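Local coordinates for macrodomain protein (Streptomyces coelicolor, PDB 5E3B) that probably removes ADP-ribose from ADP-ribosylated thymidines in DNA by hydrolysis, as a member of the macrodomain family, at residues V39-H44 / A130-E135; Q89-E94 / V99-G104. All blocks are in the same frame, centred on the assembly; numbering follows the deposited sequence. Where two conformers were deposited one is given.

Interaction 1: residues V39-H44 / A130-E135; sequences VKMIAH and ADRAAE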
loop_
_atom_site.group_PDB
_atom_site.type_symbol
_atom_site.label_atom_id
_atom_site.label_comp_id
_atom_site.label_asym_id
_atom_site.label_seq_id
_atom_site.Cartn_x
_atom_site.Cartn_y
_atom_site.Cartn_z
ATOM N N VAL A 39 11.071 11.718 -1.431
ATOM C CA VAL A 39 10.409 10.640 -2.177
ATOM C C VAL A 39 9.247 10.237 -1.306
ATOM O O VAL A 39 9.396 10.095 -0.077
ATOM C CB VAL A 39 11.354 9.461 -2.430
ATOM C CG1 VAL A 39 10.626 8.341 -3.125
ATOM C CG2 VAL A 39 12.560 9.943 -3.271
ATOM N N LYS A 40 8.143 10.010 -1.960
ATOM C CA LYS A 40 6.876 9.561 -1.319
ATOM C C LYS A 40 6.465 8.214 -1.892
ATOM O O LYS A 40 6.477 8.010 -3.132
ATOM C CB LYS A 40 5.797 10.583 -1.600
ATOM C CG LYS A 40 6.105 11.879 -0.846
ATOM C CD LYS A 40 5.374 13.080 -1.405
ATOM C CE LYS A 40 6.009 13.705 -2.652
ATOM N NZ LYS A 40 7.204 14.580 -2.465
ATOM N N MET A 41 5.979 7.326 -0.993
ATOM C CA MET A 41 5.490 6.028 -1.408
ATOM C C MET A 41 4.140 5.841 -0.797
ATOM O O MET A 41 3.992 5.889 0.405
ATOM C CB MET A 41 6.407 4.904 -1.012
ATOM C CG MET A 41 5.928 3.603 -1.519
ATOM S SD MET A 41 6.977 2.258 -1.004
ATOM C CE MET A 41 8.450 2.541 -1.910
ATOM N N ILE A 42 3.165 5.603 -1.682
ATOM C CA ILE A 42 1.767 5.404 -1.285
ATOM C C ILE A 42 1.482 3.916 -1.320
ATOM O O ILE A 42 1.513 3.328 -2.386
ATOM C CB ILE A 42 0.872 6.169 -2.225
ATOM C CG1 ILE A 42 1.243 7.665 -2.239
ATOM C CG2 ILE A 42 -0.571 5.939 -1.923
ATOM C CD1 ILE A 42 0.797 8.288 -3.495
ATOM N N ALA A 43 1.198 3.297 -0.173
ATOM C CA ALA A 43 1.061 1.859 -0.082
ATOM C C ALA A 43 -0.347 1.522 0.277
ATOM O O ALA A 43 -0.950 2.173 1.173
ATOM C CB ALA A 43 1.968 1.310 1.025
ATOM N N HIS A 44 -0.907 0.529 -0.419
ATOM C CA HIS A 44 -2.285 0.156 -0.196
ATOM C C HIS A 44 -2.488 -1.321 -0.467
ATOM O O HIS A 44 -1.731 -1.977 -1.172
ATOM C CB HIS A 44 -3.199 1.078 -1.019
ATOM C CG HIS A 44 -3.090 0.817 -2.503
ATOM N ND1 HIS A 44 -4.133 0.345 -3.270
ATOM C CD2 HIS A 44 -2.029 0.904 -3.342
ATOM C CE1 HIS A 44 -3.737 0.136 -4.503
ATOM N NE2 HIS A 44 -2.464 0.443 -4.581
ATOM N N ALA A 130 8.887 -1.508 3.345
ATOM C CA ALA A 130 9.919 -0.943 4.167
ATOM C C ALA A 130 11.280 -1.077 3.507
ATOM O O ALA A 130 12.027 -0.122 3.511
ATOM C CB ALA A 130 9.930 -1.515 5.521
ATOM N N ASP A 131 11.601 -2.259 2.975
ATOM C CA ASP A 131 12.923 -2.418 2.275
ATOM C C ASP A 131 13.076 -1.364 1.203
ATOM O O ASP A 131 14.127 -0.734 0.996
ATOM C CB ASP A 131 13.094 -3.809 1.724
ATOM C CG ASP A 131 13.035 -4.923 2.828
ATOM O OD1 ASP A 131 13.397 -4.656 3.998
ATOM O OD2 ASP A 131 12.541 -6.037 2.539
ATOM N N ARG A 132 12.035 -1.226 0.362
ATOM C CA ARG A 132 12.115 -0.282 -0.799
ATOM C C ARG A 132 12.113 1.154 -0.383
ATOM O O ARG A 132 12.866 2.005 -0.895
ATOM C CB ARG A 132 10.991 -0.663 -1.756
ATOM C CG ARG A 132 10.922 0.034 -3.114
ATOM C CD ARG A 132 12.083 -0.399 -3.989
ATOM N NE ARG A 132 11.940 0.277 -5.299
ATOM C CZ ARG A 132 12.908 0.992 -5.901
ATOM N NH1 ARG A 132 14.095 1.166 -5.393
ATOM N NH2 ARG A 132 12.616 1.548 -7.089
ATOM N N ALA A 133 11.302 1.509 0.645
ATOM C CA ALA A 133 11.269 2.862 1.160
ATOM C C ALA A 133 12.564 3.206 1.811
ATOM O O ALA A 133 13.058 4.338 1.594
ATOM C CB ALA A 133 10.068 3.044 2.128
ATOM N N ALA A 134 13.225 2.261 2.438
ATOM C CA ALA A 134 14.529 2.603 3.058
ATOM C C ALA A 134 15.550 2.945 1.985
ATOM O O ALA A 134 16.202 3.971 2.067
ATOM C CB ALA A 134 14.982 1.500 3.918
ATOM N N GLU A 135 15.608 2.126 0.922
ATOM C CA GLU A 135 16.575 2.486 -0.118
ATOM C C GLU A 135 16.279 3.720 -0.882
ATOM O O GLU A 135 17.213 4.410 -1.279
ATOM C CB GLU A 135 16.903 1.354 -1.016
ATOM C CG GLU A 135 15.840 0.928 -1.898
ATOM C CD GLU A 135 16.238 -0.286 -2.736
ATOM O OE1 GLU A 135 17.366 -0.819 -2.633
ATOM O OE2 GLU A 135 15.397 -0.661 -3.531
#

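Interaction 2: residues Q89-E94 / V99-G104; sequences QFVQVE and VANMIG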
loop_
_atom_site.group_PDB
_atom_site.type_symbol
_atom_site.label_atom_id
_atom_site.label_comp_id
_atom_site.label_asym_id
_atom_site.label_seq_id
_atom_site.Cartn_x
_atom_site.Cartn_y
_atom_site.Cartn_z
ATOM N N GLN A 89 4.241 -4.661 -5.764
ATOM C CA GLN A 89 4.668 -4.099 -7.055
ATOM C C GLN A 89 4.793 -2.623 -6.852
ATOM O O GLN A 89 3.869 -2.026 -6.281
ATOM C CB GLN A 89 3.596 -4.384 -8.087
ATOM C CG GLN A 89 3.634 -3.626 -9.372
ATOM C CD GLN A 89 2.522 -3.951 -10.301
ATOM O OE1 GLN A 89 1.341 -3.736 -10.000
ATOM N NE2 GLN A 89 2.865 -4.514 -11.430
ATOM N N PHE A 90 5.903 -2.004 -7.252
ATOM C CA PHE A 90 6.160 -0.604 -7.026
ATOM C C PHE A 90 6.038 0.062 -8.423
ATOM O O PHE A 90 6.666 -0.369 -9.409
ATOM C CB PHE A 90 7.565 -0.330 -6.417
ATOM C CG PHE A 90 7.728 -1.025 -5.102
ATOM C CD1 PHE A 90 7.255 -0.454 -3.929
ATOM C CD2 PHE A 90 8.351 -2.233 -5.029
ATOM C CE1 PHE A 90 7.320 -1.131 -2.736
ATOM C CE2 PHE A 90 8.502 -2.899 -3.803
ATOM C CZ PHE A 90 8.039 -2.291 -2.653
ATOM N N VAL A 91 5.210 1.098 -8.503
ATOM C CA VAL A 91 4.851 1.726 -9.721
ATOM C C VAL A 91 5.137 3.230 -9.646
ATOM O O VAL A 91 4.552 3.940 -8.824
ATOM C CB VAL A 91 3.315 1.561 -10.094
ATOM C CG1 VAL A 91 3.032 2.200 -11.447
ATOM C CG2 VAL A 91 2.916 0.084 -10.060
ATOM N N GLN A 92 6.068 3.745 -10.457
ATOM C CA GLN A 92 6.471 5.142 -10.416
ATOM C C GLN A 92 5.397 5.955 -11.129
ATOM O O GLN A 92 5.012 5.668 -12.256
ATOM C CB GLN A 92 7.894 5.368 -11.000
ATOM C CG GLN A 92 8.370 6.771 -10.683
ATOM C CD GLN A 92 9.800 7.039 -11.157
ATOM O OE1 GLN A 92 10.402 6.149 -11.808
ATOM N NE2 GLN A 92 10.315 8.245 -10.881
ATOM N N VAL A 93 4.888 6.999 -10.427
ATOM C CA VAL A 93 3.796 7.819 -10.965
ATOM C C VAL A 93 4.170 9.289 -11.145
ATOM O O VAL A 93 3.474 10.006 -11.881
ATOM C CB VAL A 93 2.489 7.678 -10.145
ATOM C CG1 VAL A 93 1.900 6.296 -10.365
ATOM C CG2 VAL A 93 2.693 7.983 -8.653
ATOM N N GLU A 94 5.181 9.760 -10.443
ATOM C CA GLU A 94 5.687 11.118 -10.574
ATOM C C GLU A 94 7.198 11.018 -10.433
ATOM O O GLU A 94 7.773 9.958 -10.083
ATOM C CB GLU A 94 5.104 12.042 -9.486
ATOM C CG GLU A 94 3.610 12.132 -9.511
ATOM C CD GLU A 94 3.036 12.948 -10.613
ATOM O OE1 GLU A 94 3.799 13.599 -11.378
ATOM O OE2 GLU A 94 1.780 12.987 -10.758
ATOM N N VAL A 99 3.656 4.336 -6.139
ATOM C CA VAL A 99 2.537 3.536 -5.544
ATOM C C VAL A 99 2.983 2.103 -5.350
ATOM O O VAL A 99 3.476 1.446 -6.301
ATOM C CB VAL A 99 1.283 3.638 -6.416
ATOM C CG1 VAL A 99 0.166 2.793 -5.878
ATOM C CG2 VAL A 99 0.868 5.107 -6.505
ATOM N N ALA A 100 2.719 1.551 -4.150
ATOM C CA ALA A 100 3.048 0.191 -3.831
ATOM C C ALA A 100 1.743 -0.578 -3.749
ATOM O O ALA A 100 0.928 -0.388 -2.836
ATOM C CB ALA A 100 3.773 0.085 -2.439
ATOM N N ASN A 101 1.498 -1.398 -4.760
ATOM C CA ASN A 101 0.362 -2.264 -4.789
ATOM C C ASN A 101 0.713 -3.573 -4.023
ATOM O O ASN A 101 1.511 -4.392 -4.491
ATOM C CB ASN A 101 -0.023 -2.657 -6.214
ATOM C CG ASN A 101 -0.459 -1.515 -7.132
ATOM O OD1 ASN A 101 -0.968 -0.479 -6.744
ATOM N ND2 ASN A 101 -0.182 -1.736 -8.430
ATOM N N MET A 102 0.189 -3.683 -2.812
ATOM C CA MET A 102 0.497 -4.785 -1.875
ATOM C C MET A 102 -0.586 -5.861 -2.023
ATOM O O MET A 102 -1.748 -5.549 -1.805
ATOM C CB MET A 102 0.490 -4.350 -0.443
ATOM C CG MET A 102 1.497 -3.249 -0.143
ATOM S SD MET A 102 1.655 -2.843 1.639
ATOM C CE MET A 102 0.119 -2.078 1.910
ATOM N N ILE A 103 -0.199 -7.093 -2.262
ATOM C CA ILE A 103 -1.228 -8.158 -2.339
ATOM C C ILE A 103 -1.451 -8.658 -0.929
ATOM O O ILE A 103 -0.683 -9.542 -0.433
ATOM C CB ILE A 103 -0.797 -9.277 -3.315
ATOM C CG1 ILE A 103 -0.438 -8.769 -4.716
ATOM C CG2 ILE A 103 -1.950 -10.286 -3.377
ATOM C CD1 ILE A 103 -1.465 -7.848 -5.364
ATOM N N GLY A 104 -2.462 -8.089 -0.289
ATOM C CA GLY A 104 -2.650 -8.332 1.122
ATOM C C GLY A 104 -3.942 -8.935 1.476
ATOM O O GLY A 104 -4.095 -9.369 2.637
#

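Interaction 1: residues V39-H44 / A130-E135
Arg132 meets Met41 through its aliphatic stem, while its guanidinium group is turned along its own helix to Glu135. The carboxylate carbon CD of Glu135 lies at the guanidinium edge, in its plane. A salt bridge joins Arg132 NH1 to Glu135 OE2 at 2.9 Å, with OE2 itself tilted 21° from that plane. On the acceptor side NH1 comes from above the carboxylate plane, 42° out of it.

The contact between strand and helix is small, burying 108 Å² in total, and its side-chain part is apolar. Met41 was deposited in two conformers, and the methyl contact holds for one of them only. In that conformer CG is anti to the backbone N (chi1 -177°), and a bend at chi3 brings the terminal methyl against the helix. Met41 CE rests 3.7 Å from Arg132 CG, the two side chains crossing at about a right angle, and lies 4.4 Å from Ala133 CB. It also comes within 4.0 Å of Ala133 N.

The contact is one part of the packing of helix 119-136 on a face of the central macrodomain sheet. Phe90 of strand 88-94 touches both Met41 and Arg132, and Val140 of the neighbouring strand 139-143 packs against Ala133.

Interaction 2: residues Q89-E94 / V99-G104
Val99, Asn101 and Gln89 bury the most surface in this antiparallel pairing, the beta hairpin of strands 88-94 and 97-105, and all three side chains lie on the same face of the sheet. Gln89 and Asn101 form a hydrogen-bonded pair whose main chains are joined twice, by Gln89 N to Asn101 O at 3.0 Å and Asn101 N to Gln89 O at 2.9 Å. Their side chains run side by side and add a third bond, from Asn101 ND2 to Gln89 OE1 at 3.0 Å. The acceptor lies in the Asn101 amide plane, but the donor is tilted 22° from the Gln89 carbonyl plane, and the two amide planes stand 67° apart. Gln89 CG lies anti to the backbone N (chi1 165°), and the extended chain beyond it carries the amide over to its partner. The amides have further partners outside the two strands: Asn101 is also bonded to His44 and, through ND2, to Pro67 O, while Gln89 NE2 donates to Ala70 O.

Val99 pairs with Val91 through two further backbone bonds, the shorter from Val91 N to Val99 O at 2.8 Å. Val99 CG2 packs 4.0 Å from CG2 of Val93, which with Glu94 faces Val97 in a classic beta bulge. On the other face of the sheet, Phe90 CE1 lies 3.8 Å from Ala100 CB.

Strand 88-94 forms an edge of the sheet, and strand 97-105 joins it to strand 40-47. Helix 66-76 packs on the face bearing Gln89 and Val91, while helix 119-136 packs against Phe90, Ala100 and Met102.

Interactions 1 and 2 have centres 9 Å apart and share one sheet, in which strands 40-47 and 97-105 are neighbours. Ala100 N probably bonds to Ile42 O at 2.8 Å, tying the hairpin to the strand that carries Met41. On the helix 119-136 side, Phe90 CZ packs 3.5 Å from Arg132 CB, so the edge strand of interaction 2 reaches the helix of interaction 1 directly. On the opposite face from helix 119-136, His44 NE2 lies 2.8 Å from Asn101 OD1 and 3.8 Å from Val99 CG1, linking the two again. Both belong to the three-layer helix-sheet-helix core of the macrodomain, and neither contact includes a bound ligand.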